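EscJ (Escherichia coli, PDB 1YJ7) probably forms, as a lipoprotein of the YscJ/FliF family, part of the membrane platform on which the type III secretion system of enteropathogenic E. coli is assembled. Local coordinates at residues 122-127 / 145-150; 14-19 / 57-62; 97-102 / 106-111; 89-94 / 149-154. The protein carries 3 engineered substitutions. One frame throughout, in Å; residues are numbered along the deposited sequence.

Contact 1 (122-127 / 145-150); sequences SSAAVL and NLVKNS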
loop_
_atom_site.group_PDB
_atom_site.type_symbol
_atom_site.label_atom_id
_atom_site.label_comp_id
_atom_site.label_asym_id
_atom_site.label_seq_id
_atom_site.Cartn_x
_atom_site.Cartn_y
_atom_site.Cartn_z
ATOM N N SER D 122 30.236 -17.928 6.894
ATOM C CA SER D 122 29.658 -17.204 5.779
ATOM C C SER D 122 28.706 -18.079 4.917
ATOM O O SER D 122 28.678 -19.311 4.992
ATOM C CB SER D 122 30.768 -16.584 4.911
ATOM O OG SER D 122 31.573 -15.639 5.636
ATOM N N SER D 123 27.906 -17.414 4.097
ATOM C CA SER D 123 27.163 -18.098 3.053
ATOM C C SER D 123 27.036 -17.142 1.864
ATOM O O SER D 123 27.306 -15.954 1.980
ATOM C CB SER D 123 25.785 -18.529 3.565
ATOM O OG SER D 123 25.001 -17.400 3.871
ATOM N N ALA D 124 26.655 -17.677 0.719
ATOM C CA ALA D 124 26.521 -16.860 -0.482
ATOM C C ALA D 124 25.432 -17.401 -1.374
ATOM O O ALA D 124 25.296 -18.595 -1.518
ATOM C CB ALA D 124 27.820 -16.838 -1.253
ATOM N N ALA D 125 24.670 -16.494 -1.970
ATOM C CA ALA D 125 23.666 -16.825 -2.983
ATOM C C ALA D 125 24.142 -16.274 -4.309
ATOM O O ALA D 125 24.495 -15.116 -4.383
ATOM C CB ALA D 125 22.359 -16.182 -2.612
ATOM N N VAL D 126 24.120 -17.110 -5.340
ATOM C CA VAL D 126 24.638 -16.764 -6.660
ATOM C C VAL D 126 23.620 -17.155 -7.710
ATOM O O VAL D 126 23.269 -18.336 -7.834
ATOM C CB VAL D 126 25.951 -17.495 -6.940
ATOM C CG1 VAL D 126 26.509 -17.085 -8.309
ATOM C CG2 VAL D 126 26.945 -17.206 -5.844
ATOM N N LEU D 127 23.133 -16.161 -8.452
ATOM C CA LEU D 127 22.227 -16.385 -9.578
ATOM C C LEU D 127 22.963 -16.007 -10.858
ATOM O O LEU D 127 23.535 -14.905 -10.970
ATOM C CB LEU D 127 20.977 -15.536 -9.440
ATOM C CG LEU D 127 19.980 -15.608 -10.604
ATOM C CD1 LEU D 127 19.399 -16.998 -10.772
ATOM C CD2 LEU D 127 18.900 -14.579 -10.395
ATOM N N ASN D 145 33.618 -22.913 -6.655
ATOM C CA ASN D 145 34.992 -22.844 -6.178
ATOM C C ASN D 145 35.568 -21.421 -6.293
ATOM O O ASN D 145 36.267 -20.964 -5.382
ATOM C CB ASN D 145 35.882 -23.851 -6.908
ATOM C CG ASN D 145 35.733 -25.273 -6.378
ATOM O OD1 ASN D 145 35.491 -25.484 -5.192
ATOM N ND2 ASN D 145 35.899 -26.256 -7.265
ATOM N N LEU D 146 35.261 -20.713 -7.379
ATOM C CA LEU D 146 35.650 -19.307 -7.514
ATOM C C LEU D 146 35.040 -18.409 -6.421
ATOM O O LEU D 146 35.737 -17.613 -5.800
ATOM C CB LEU D 146 35.294 -18.776 -8.901
ATOM C CG LEU D 146 36.057 -19.409 -10.078
ATOM C CD1 LEU D 146 35.377 -19.112 -11.383
ATOM C CD2 LEU D 146 37.504 -18.928 -10.105
ATOM N N VAL D 147 33.747 -18.576 -6.150
ATOM C CA VAL D 147 33.082 -17.820 -5.111
ATOM C C VAL D 147 33.665 -18.168 -3.740
ATOM O O VAL D 147 33.967 -17.278 -2.962
ATOM C CB VAL D 147 31.558 -18.063 -5.143
ATOM C CG1 VAL D 147 30.882 -17.382 -3.980
ATOM C CG2 VAL D 147 30.979 -17.538 -6.466
ATOM N N LYS D 148 33.853 -19.452 -3.482
ATOM C CA LYS D 148 34.395 -19.919 -2.208
ATOM C C LYS D 148 35.701 -19.221 -1.881
ATOM O O LYS D 148 35.876 -18.713 -0.789
ATOM C CB LYS D 148 34.617 -21.421 -2.272
ATOM C CG LYS D 148 35.171 -22.038 -0.978
ATOM C CD LYS D 148 35.768 -23.387 -1.233
ATOM C CE LYS D 148 36.254 -24.024 0.079
ATOM N NZ LYS D 148 37.450 -23.331 0.604
ATOM N N ASN D 149 36.608 -19.186 -2.850
ATOM C CA ASN D 149 37.953 -18.682 -2.597
ATOM C C ASN D 149 38.094 -17.177 -2.736
ATOM O O ASN D 149 39.172 -16.638 -2.485
ATOM C CB ASN D 149 38.960 -19.467 -3.435
ATOM C CG ASN D 149 39.198 -20.861 -2.868
ATOM O OD1 ASN D 149 39.451 -21.011 -1.692
ATOM N ND2 ASN D 149 39.047 -21.869 -3.689
ATOM N N SER D 150 36.995 -16.493 -3.062
ATOM C CA SER D 150 36.957 -15.035 -3.088
ATOM C C SER D 150 36.671 -14.383 -1.759
ATOM O O SER D 150 36.941 -13.201 -1.609
ATOM C CB SER D 150 35.900 -14.525 -4.078
ATOM O OG SER D 150 36.232 -14.884 -5.398
#
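Val147 on helix 140-150 meets Ala124 and Val126 on strand 123-130, and the contact is purely apolar, with no hydrogen bond running between 122-127 and 145-150. The two methyls of Val147 divide the work. CG1 of Val147 stands 4.1 Å from CB of Ala124, while CG2 of Val147 lies at the same 4.1 Å from CG2 of Val126. The division follows from the rotamer: with chi1 at 175°, CG1 is anti to the backbone N and CG2 is anti to the carbonyl carbon, which spreads the branches over two strand residues. The two valines pass alongside one another, running opposite ways, and touch through their CG2 methyls. Ala124 and Val126 are two apart in the strand and both send their CB toward the helix, whereas that of Ala125 between them points away.

The polar bonds lie to either side of this layer. Ser150 OG donates to Leu146 O over 2.8 Å, tilted 34° from the carbonyl plane, which ties the hydroxyl back to its own helix. Ser123 OG bonds outward, to Asn113 and to Asn149 O of the second subunit.

Leu99 and Ile95 of helix 80-99 extend the apolar layer, touching Val126 and Val147 respectively, and Val161 of strand 159-165 adjoins Val126. Helix packed on strand in this way belongs to the beta-alpha-beta unit made by strand 123-130, helix 140-150 and the parallel strand 159-165.

Contact 2 (14-19 / 57-62); sequences ANQMQA and NGFPKK. With PO4 (phosphate ion), chain H.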
loop_
_atom_site.group_PDB
_atom_site.type_symbol
_atom_site.label_atom_id
_atom_site.label_comp_id
_atom_site.label_asym_id
_atom_site.label_seq_id
_atom_site.Cartn_x
_atom_site.Cartn_y
_atom_site.Cartn_z
ATOM N N ALA D 14 14.794 0.720 -24.306
ATOM C CA ALA D 14 13.961 0.933 -25.474
ATOM C C ALA D 14 14.173 -0.188 -26.495
ATOM O O ALA D 14 13.203 -0.709 -27.030
ATOM C CB ALA D 14 14.226 2.303 -26.092
ATOM N N ASN D 15 15.420 -0.566 -26.770
ATOM C CA ASN D 15 15.673 -1.623 -27.742
ATOM C C ASN D 15 15.082 -2.959 -27.312
ATOM O O ASN D 15 14.539 -3.695 -28.123
ATOM C CB ASN D 15 17.169 -1.826 -27.979
ATOM C CG ASN D 15 17.781 -0.745 -28.846
ATOM O OD1 ASN D 15 17.082 -0.031 -29.579
ATOM N ND2 ASN D 15 19.101 -0.589 -28.732
ATOM N N GLN D 16 15.246 -3.300 -26.046
ATOM C CA GLN D 16 14.712 -4.569 -25.553
ATOM C C GLN D 16 13.193 -4.604 -25.643
ATOM O O GLN D 16 12.618 -5.605 -26.097
ATOM C CB GLN D 16 15.216 -4.871 -24.142
ATOM C CG GLN D 16 16.727 -5.136 -24.156
ATOM C CD GLN D 16 17.285 -5.477 -22.800
ATOM O OE1 GLN D 16 16.755 -5.045 -21.780
ATOM N NE2 GLN D 16 18.378 -6.252 -22.787
ATOM N N MET D 17 12.539 -3.523 -25.245
ATOM C CA MET D 17 11.077 -3.462 -25.302
ATOM C C MET D 17 10.597 -3.466 -26.747
ATOM O O MET D 17 9.659 -4.168 -27.094
ATOM C CB MET D 17 10.548 -2.241 -24.542
ATOM C CG MET D 17 10.698 -2.368 -23.058
ATOM S SD MET D 17 9.842 -0.993 -22.158
ATOM C CE MET D 17 11.071 -0.276 -21.690
ATOM N N GLN D 18 11.279 -2.707 -27.599
ATOM C CA GLN D 18 10.903 -2.599 -28.997
ATOM C C GLN D 18 11.057 -3.939 -29.695
ATOM O O GLN D 18 10.140 -4.393 -30.359
ATOM C CB GLN D 18 11.768 -1.518 -29.676
ATOM C CG GLN D 18 11.488 -1.318 -31.151
ATOM C CD GLN D 18 12.427 -0.336 -31.811
ATOM O OE1 GLN D 18 12.307 -0.055 -33.021
ATOM N NE2 GLN D 18 13.376 0.154 -31.065
ATOM N N ALA D 19 12.218 -4.584 -29.543
ATOM C CA ALA D 19 12.431 -5.902 -30.131
ATOM C C ALA D 19 11.407 -6.936 -29.651
ATOM O O ALA D 19 10.900 -7.743 -30.432
ATOM C CB ALA D 19 13.857 -6.391 -29.851
ATOM N N ASN D 57 6.726 -9.660 -19.155
ATOM C CA ASN D 57 8.176 -9.764 -19.294
ATOM C C ASN D 57 8.959 -8.847 -18.369
ATOM O O ASN D 57 10.184 -8.738 -18.489
ATOM C CB ASN D 57 8.562 -9.534 -20.757
ATOM C CG ASN D 57 8.234 -10.716 -21.617
ATOM O OD1 ASN D 57 9.017 -11.670 -21.681
ATOM N ND2 ASN D 57 7.048 -10.715 -22.225
ATOM N N GLY D 58 8.247 -8.185 -17.462
ATOM C CA GLY D 58 8.847 -7.389 -16.417
ATOM C C GLY D 58 9.388 -6.054 -16.848
ATOM O O GLY D 58 10.323 -5.548 -16.207
ATOM N N PHE D 59 8.814 -5.487 -17.918
ATOM C CA PHE D 59 9.205 -4.171 -18.421
ATOM C C PHE D 59 8.167 -3.088 -18.108
ATOM O O PHE D 59 6.959 -3.361 -18.195
ATOM C CB PHE D 59 9.343 -4.224 -19.936
ATOM C CG PHE D 59 10.575 -4.924 -20.414
ATOM C CD1 PHE D 59 10.488 -6.177 -20.990
ATOM C CD2 PHE D 59 11.819 -4.315 -20.330
ATOM C CE1 PHE D 59 11.615 -6.829 -21.456
ATOM C CE2 PHE D 59 12.942 -4.967 -20.791
ATOM C CZ PHE D 59 12.844 -6.217 -21.365
ATOM N N PRO D 60 8.609 -1.866 -17.794
ATOM C CA PRO D 60 10.027 -1.518 -17.629
ATOM C C PRO D 60 10.626 -2.061 -16.328
ATOM O O PRO D 60 9.914 -2.275 -15.349
ATOM C CB PRO D 60 10.008 0.019 -17.600
ATOM C CG PRO D 60 8.701 0.353 -17.040
ATOM C CD PRO D 60 7.746 -0.695 -17.570
ATOM N N LYS D 61 11.934 -2.279 -16.332
ATOM C CA LYS D 61 12.600 -2.925 -15.213
ATOM C C LYS D 61 12.605 -2.003 -14.016
ATOM O O LYS D 61 12.871 -0.817 -14.130
ATOM C CB LYS D 61 14.029 -3.318 -15.578
ATOM C CG LYS D 61 14.129 -4.287 -16.736
ATOM C CD LYS D 61 13.814 -5.699 -16.325
ATOM C CE LYS D 61 13.941 -6.652 -17.500
ATOM N NZ LYS D 61 12.916 -7.723 -17.423
ATOM N N LYS D 62 12.264 -2.545 -12.858
ATOM C CA LYS D 62 12.222 -1.709 -11.679
ATOM C C LYS D 62 13.617 -1.529 -11.110
ATOM O O LYS D 62 14.513 -2.341 -11.355
ATOM C CB LYS D 62 11.176 -2.189 -10.661
ATOM C CG LYS D 62 11.414 -3.486 -9.980
ATOM C CD LYS D 62 10.235 -3.810 -9.050
ATOM C CE LYS D 62 10.254 -2.981 -7.774
ATOM N NZ LYS D 62 9.193 -3.401 -6.797
HETATM P P PO4 H . 9.650 -2.640 -3.066
HETATM O O1 PO4 H . 10.918 -2.545 -3.897
HETATM O O2 PO4 H . 8.454 -2.982 -3.936
HETATM O O3 PO4 H . 9.419 -1.283 -2.431
HETATM O O4 PO4 H . 9.880 -3.687 -1.996
#
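The CA atoms of Met17 and Phe59 come within 7.2 Å of each other where helix 11-23 faces the loop after helix 47-56, and a Met-aromatic contact is built there. A Schellman motif ends helix 47-56, with Gly58 at positive phi as its C-prime residue, and Phe59 follows directly. Met17 CG approaches the ring obliquely, 3.5 Å from Phe59 CD2. Beyond it, Met17 SD lies 5.1 Å from the centroid of the Phe59 ring and 50° off its normal, again oblique. Met17 CE, a methyl whose modelled position is doubtful, falls roughly 4.2 Å from CB of Pro60, which follows a cis peptide bond.

Gln16 crosses Phe59 at about a right angle, its CB 3.9 Å from Phe59 CZ. Its amide plane is turned 73° from the ring, and OE1 sits at the ring edge, in plane. Lys61 CE lies over one face of the same ring, offset toward the rim, and Leu20 and Leu54 also touch Phe59. Glu13 OE2 accepts a bond from Lys61 N, linking loop to helix again. Farther along, Lys62 reaches a phosphate, probably from the crystallisation liquor and also bound by Lys101 of the third subunit: Lys62 NZ donates to phosphate O2 over 3.0 Å.

Contact 3 (97-102 / 106-111); sequences RLLSKI and IDCSVS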
loop_
_atom_site.group_PDB
_atom_site.type_symbol
_atom_site.label_atom_id
_atom_site.label_comp_id
_atom_site.label_asym_id
_atom_site.label_seq_id
_atom_site.Cartn_x
_atom_site.Cartn_y
_atom_site.Cartn_z
ATOM N N ARG D 97 31.683 -9.296 -11.350
ATOM C CA ARG D 97 32.539 -8.857 -12.448
ATOM C C ARG D 97 33.325 -10.029 -13.002
ATOM O O ARG D 97 33.431 -10.193 -14.218
ATOM C CB ARG D 97 33.475 -7.742 -11.985
ATOM C CG ARG D 97 34.430 -7.277 -13.097
ATOM C CD ARG D 97 35.504 -6.385 -12.612
ATOM N NE ARG D 97 35.018 -5.027 -12.529
ATOM C CZ ARG D 97 34.932 -4.315 -11.444
ATOM N NH1 ARG D 97 35.321 -4.828 -10.286
ATOM N NH2 ARG D 97 34.470 -3.058 -11.520
ATOM N N LEU D 98 33.875 -10.843 -12.101
ATOM C CA LEU D 98 34.677 -12.017 -12.462
ATOM C C LEU D 98 33.816 -13.075 -13.149
ATOM O O LEU D 98 34.133 -13.542 -14.247
ATOM C CB LEU D 98 35.395 -12.569 -11.213
ATOM C CG LEU D 98 36.287 -13.827 -11.334
ATOM C CD1 LEU D 98 37.342 -13.889 -10.198
ATOM C CD2 LEU D 98 35.469 -15.106 -11.342
ATOM N N LEU D 99 32.693 -13.436 -12.540
ATOM C CA LEU D 99 31.834 -14.470 -13.110
ATOM C C LEU D 99 31.267 -14.047 -14.461
ATOM O O LEU D 99 31.010 -14.882 -15.317
ATOM C CB LEU D 99 30.689 -14.845 -12.164
ATOM C CG LEU D 99 31.098 -15.511 -10.863
ATOM C CD1 LEU D 99 29.884 -15.695 -9.979
ATOM C CD2 LEU D 99 31.780 -16.811 -11.123
ATOM N N SER D 100 31.101 -12.751 -14.663
ATOM C CA SER D 100 30.513 -12.260 -15.901
ATOM C C SER D 100 31.468 -12.355 -17.092
ATOM O O SER D 100 31.062 -12.119 -18.231
ATOM C CB SER D 100 30.025 -10.834 -15.731
ATOM O OG SER D 100 29.025 -10.777 -14.733
ATOM N N LYS D 101 32.722 -12.714 -16.844
ATOM C CA LYS D 101 33.675 -13.007 -17.925
ATOM C C LYS D 101 33.610 -14.447 -18.420
ATOM O O LYS D 101 34.203 -14.792 -19.444
ATOM C CB LYS D 101 35.109 -12.664 -17.489
ATOM C CG LYS D 101 35.310 -11.192 -17.203
ATOM C CD LYS D 101 36.755 -10.893 -16.885
ATOM C CE LYS D 101 36.949 -9.472 -16.409
ATOM N NZ LYS D 101 38.416 -9.181 -16.290
ATOM N N ILE D 102 32.888 -15.318 -17.712
ATOM C CA ILE D 102 32.712 -16.679 -18.210
ATOM C C ILE D 102 31.866 -16.656 -19.478
ATOM O O ILE D 102 30.770 -16.092 -19.468
ATOM C CB ILE D 102 32.024 -17.553 -17.148
ATOM C CG1 ILE D 102 32.923 -17.673 -15.916
ATOM C CG2 ILE D 102 31.686 -18.904 -17.726
ATOM C CD1 ILE D 102 32.251 -18.304 -14.724
ATOM N N ILE D 106 25.439 -13.943 -19.096
ATOM C CA ILE D 106 24.931 -12.639 -19.530
ATOM C C ILE D 106 24.386 -11.755 -18.412
ATOM O O ILE D 106 24.164 -10.552 -18.593
ATOM C CB ILE D 106 23.945 -12.809 -20.718
ATOM C CG1 ILE D 106 22.644 -13.462 -20.260
ATOM C CG2 ILE D 106 24.626 -13.601 -21.817
ATOM C CD1 ILE D 106 21.620 -13.637 -21.402
ATOM N N ASP D 107 24.178 -12.324 -17.225
ATOM C CA ASP D 107 23.809 -11.532 -16.055
ATOM C C ASP D 107 24.160 -12.372 -14.819
ATOM O O ASP D 107 24.256 -13.584 -14.926
ATOM C CB ASP D 107 22.323 -11.148 -16.085
ATOM C CG ASP D 107 21.986 -9.959 -15.207
ATOM O OD1 ASP D 107 20.813 -9.505 -15.271
ATOM O OD2 ASP D 107 22.774 -9.405 -14.414
ATOM N N CYS D 108 24.432 -11.710 -13.697
ATOM C CA CYS D 108 24.891 -12.374 -12.473
ATOM C C CYS D 108 24.482 -11.532 -11.276
ATOM O O CYS D 108 24.629 -10.298 -11.296
ATOM C CB CYS D 108 26.443 -12.536 -12.481
ATOM S SG CYS D 108 27.079 -13.452 -11.069
ATOM N N SER D 109 23.976 -12.173 -10.219
ATOM C CA SER D 109 23.788 -11.524 -8.946
ATOM C C SER D 109 24.409 -12.368 -7.858
ATOM O O SER D 109 24.250 -13.576 -7.853
ATOM C CB SER D 109 22.307 -11.316 -8.624
ATOM O OG SER D 109 21.759 -10.247 -9.362
ATOM N N VAL D 110 25.124 -11.710 -6.958
ATOM C CA VAL D 110 25.723 -12.356 -5.796
ATOM C C VAL D 110 25.275 -11.600 -4.561
ATOM O O VAL D 110 25.411 -10.367 -4.483
ATOM C CB VAL D 110 27.271 -12.341 -5.870
ATOM C CG1 VAL D 110 27.863 -12.925 -4.589
ATOM C CG2 VAL D 110 27.734 -13.112 -7.078
ATOM N N SER D 111 24.725 -12.332 -3.588
ATOM C CA SER D 111 24.430 -11.764 -2.286
ATOM C C SER D 111 25.234 -12.533 -1.246
ATOM O O SER D 111 25.074 -13.758 -1.122
ATOM C CB SER D 111 22.930 -11.834 -1.968
ATOM O OG SER D 111 22.668 -11.219 -0.712
#
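Leu99 of helix 80-99 and Ser100, which follows it, pack against Cys108 of strand 105-113. Leu99 CD1 lies 3.8 Å from Cys108 SG, and Leu99 CB is 4.0 Å from the same sulfur, so the sulfur sits against both the base and one branch of the leucine. The same CD1 methyl of Leu99 also comes within 4.4 Å of Val110 CG2, a looser contact. Ser100 OG approaches Cys108 CB to 3.9 Å, a packing distance with no hydrogen bond. Cys108 SG is anti to its own nitrogen (chi1 -176°), which turns the sulfur along the strand toward the leucine rather than the serine.

The next shell fixes these groups. Ser100 OG bonds to Glu96 O, one turn back, and Glu96 OE1 takes the N-H of Val110, giving the helix a polar hold on the strand. A type I turn from Leu99 to Ile102, with Ile102 N to Leu99 O at 3.1 Å, starts the short return to the strand. There a classic beta bulge sets Ile106 and Asp107 opposite the single residue Ile129. Asp107 OD2 accepts Cys108 N over 2.9 Å on its anti side, 31° out of the carboxylate plane, in a bond well off straight (133° at the hydrogen).

Across this contact the thiol meets the leucine by packing alone, while the neighbouring carboxylate is shared between its own chain's N-H and a salt bridge to Lys101 of the second subunit.

Contact 4 (89-94 / 149-154); sequences YLKEQD and NSVDDL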
loop_
_atom_site.group_PDB
_atom_site.type_symbol
_atom_site.label_atom_id
_atom_site.label_comp_id
_atom_site.label_asym_id
_atom_site.label_seq_id
_atom_site.Cartn_x
_atom_site.Cartn_y
_atom_site.Cartn_z
ATOM N N TYR D 89 29.593 -5.098 -0.301
ATOM C CA TYR D 89 29.048 -4.743 -1.608
ATOM C C TYR D 89 30.146 -4.753 -2.659
ATOM O O TYR D 89 29.975 -5.306 -3.755
ATOM C CB TYR D 89 28.387 -3.369 -1.524
ATOM C CG TYR D 89 28.019 -2.749 -2.844
ATOM C CD1 TYR D 89 26.922 -3.215 -3.577
ATOM C CD2 TYR D 89 28.740 -1.682 -3.355
ATOM C CE1 TYR D 89 26.573 -2.640 -4.788
ATOM C CE2 TYR D 89 28.390 -1.089 -4.557
ATOM C CZ TYR D 89 27.308 -1.580 -5.265
ATOM O OH TYR D 89 26.957 -0.994 -6.463
ATOM N N LEU D 90 31.293 -4.176 -2.322
ATOM C CA LEU D 90 32.453 -4.261 -3.210
ATOM C C LEU D 90 32.834 -5.695 -3.550
ATOM O O LEU D 90 33.138 -5.988 -4.707
ATOM C CB LEU D 90 33.661 -3.536 -2.615
ATOM C CG LEU D 90 34.933 -3.518 -3.466
ATOM C CD1 LEU D 90 34.718 -2.696 -4.706
ATOM C CD2 LEU D 90 36.122 -2.981 -2.645
ATOM N N LYS D 91 32.855 -6.587 -2.559
ATOM C CA LYS D 91 33.145 -7.980 -2.813
ATOM C C LYS D 91 32.093 -8.613 -3.726
ATOM O O LYS D 91 32.437 -9.314 -4.667
ATOM C CB LYS D 91 33.258 -8.785 -1.514
ATOM C CG LYS D 91 33.624 -10.263 -1.711
ATOM C CD LYS D 91 35.013 -10.490 -2.383
ATOM C CE LYS D 91 36.169 -10.012 -1.516
ATOM N NZ LYS D 91 37.516 -10.455 -2.045
ATOM N N GLU D 92 30.819 -8.362 -3.452
ATOM C CA GLU D 92 29.755 -8.882 -4.320
ATOM C C GLU D 92 29.963 -8.443 -5.778
ATOM O O GLU D 92 29.832 -9.257 -6.716
ATOM C CB GLU D 92 28.387 -8.377 -3.838
ATOM C CG GLU D 92 27.899 -9.062 -2.575
ATOM C CD GLU D 92 26.670 -8.388 -1.984
ATOM O OE1 GLU D 92 26.125 -8.942 -1.008
ATOM O OE2 GLU D 92 26.246 -7.322 -2.511
ATOM N N GLN D 93 30.283 -7.168 -5.957
ATOM C CA GLN D 93 30.515 -6.595 -7.286
ATOM C C GLN D 93 31.742 -7.181 -7.954
ATOM O O GLN D 93 31.717 -7.463 -9.157
ATOM C CB GLN D 93 30.593 -5.075 -7.179
ATOM C CG GLN D 93 29.251 -4.445 -6.768
ATOM C CD GLN D 93 28.215 -4.440 -7.892
ATOM O OE1 GLN D 93 27.105 -4.975 -7.740
ATOM N NE2 GLN D 93 28.561 -3.836 -8.995
ATOM N N ASP D 94 32.810 -7.401 -7.175
ATOM C CA ASP D 94 34.020 -8.023 -7.689
ATOM C C ASP D 94 33.752 -9.450 -8.177
ATOM O O ASP D 94 34.276 -9.877 -9.203
ATOM C CB ASP D 94 35.099 -8.105 -6.598
ATOM C CG ASP D 94 35.728 -6.765 -6.254
ATOM O OD1 ASP D 94 35.538 -5.744 -6.973
ATOM O OD2 ASP D 94 36.483 -6.672 -5.249
ATOM N N ASN D 149 36.608 -19.186 -2.850
ATOM C CA ASN D 149 37.953 -18.682 -2.597
ATOM C C ASN D 149 38.094 -17.177 -2.736
ATOM O O ASN D 149 39.172 -16.638 -2.485
ATOM C CB ASN D 149 38.960 -19.467 -3.435
ATOM C CG ASN D 149 39.198 -20.861 -2.868
ATOM O OD1 ASN D 149 39.451 -21.011 -1.692
ATOM N ND2 ASN D 149 39.047 -21.869 -3.689
ATOM N N SER D 150 36.995 -16.493 -3.062
ATOM C CA SER D 150 36.957 -15.035 -3.088
ATOM C C SER D 150 36.671 -14.383 -1.759
ATOM O O SER D 150 36.941 -13.201 -1.609
ATOM C CB SER D 150 35.900 -14.525 -4.078
ATOM O OG SER D 150 36.232 -14.884 -5.398
ATOM N N VAL D 151 36.120 -15.149 -0.814
ATOM C CA VAL D 151 35.371 -14.609 0.318
ATOM C C VAL D 151 35.842 -15.275 1.597
ATOM O O VAL D 151 36.014 -16.470 1.624
ATOM C CB VAL D 151 33.836 -14.957 0.169
ATOM C CG1 VAL D 151 33.050 -14.673 1.460
ATOM C CG2 VAL D 151 33.233 -14.239 -0.969
ATOM N N ASP D 152 36.023 -14.494 2.647
ATOM C CA ASP D 152 36.428 -15.009 3.947
ATOM C C ASP D 152 35.483 -16.075 4.508
ATOM O O ASP D 152 34.269 -15.857 4.592
ATOM C CB ASP D 152 36.536 -13.830 4.925
ATOM C CG ASP D 152 36.849 -14.266 6.355
ATOM O OD1 ASP D 152 37.853 -14.993 6.574
ATOM O OD2 ASP D 152 36.129 -13.918 7.315
ATOM N N ASP D 153 36.061 -17.222 4.858
ATOM C CA ASP D 153 35.427 -18.244 5.696
ATOM C C ASP D 153 34.126 -18.775 5.100
ATOM O O ASP D 153 33.080 -18.763 5.764
ATOM C CB ASP D 153 35.197 -17.656 7.104
ATOM C CG ASP D 153 34.804 -18.711 8.152
ATOM O OD1 ASP D 153 34.104 -18.325 9.120
ATOM O OD2 ASP D 153 35.145 -19.918 8.121
ATOM N N LEU D 154 34.196 -19.212 3.842
ATOM C CA LEU D 154 33.048 -19.696 3.097
ATOM C C LEU D 154 33.281 -21.148 2.690
ATOM O O LEU D 154 34.323 -21.492 2.120
ATOM C CB LEU D 154 32.807 -18.780 1.869
ATOM C CG LEU D 154 31.589 -18.995 0.993
ATOM C CD1 LEU D 154 30.301 -18.878 1.806
ATOM C CD2 LEU D 154 31.575 -17.981 -0.148
#
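A single side-chain-to-backbone hydrogen bond, backed by a little apolar packing, joins Lys91 of helix 80-99 to the C-terminal end of helix 140-150 in a surface contact. Lys91 NZ donates to Ser150 O over 2.8 Å, and the C=O...N angle of 164° places the ammonium almost straight out from the carbonyl oxygen. The methylenes follow the same oxygen, with Lys91 CE 3.3 Å and Lys91 CD 3.4 Å from Ser150 O. This approach depends on a bent chain: CG leaves anti to the backbone N, then bends at chi2 (62°) and chi3 (65°) turn the side chain aside toward Ser150, before the extended last step to NZ.

Apolar support comes from nearer the root of the lysine, where Lys91 CG meets Val151 CG2 at 4.1 Å and the two side chains meet at a slant. Lys91 uses the carbonyl of Ser150 and not its hydroxyl. Near the C-terminal end of helix 140-150, the lysine's positive charge would be expected to suit the partial negative charge of the carbonyls there.

Next to the pair, Ile95 of helix 80-99 touches both Ser150 and Val151, while Leu112 of strand 105-113 touches both Lys91 and Val151. The contact therefore bridges two helices beside strand 105-113, outermost in the mixed sheet within this chain, and the loop beyond it bonds through Asp152 O and Asp153 to Ser122, just ahead of strand 123-130.

Contacts 1, 3 and 4 form one cluster around the mixed sheet. Contacts 1 and 4 have centres about 7 Å apart and share Asn149 and Ser150; contact 3 lies about 11 Å from contact 1 and 12 Å from contact 4, centre to centre. Strand pairing joins 1 to 3, through Ser109 N to Leu127 O at 2.9 Å, and helix 80-99 serves both 3 and 4. Contact 2 stands apart on the opposite side of the chain's centre, about 21 Å from contact 3 between centres and about 8 Å between nearest atoms. Its phosphate connects it to Lys101 of the third subunit, the counterpart there of a residue in segment 97-102.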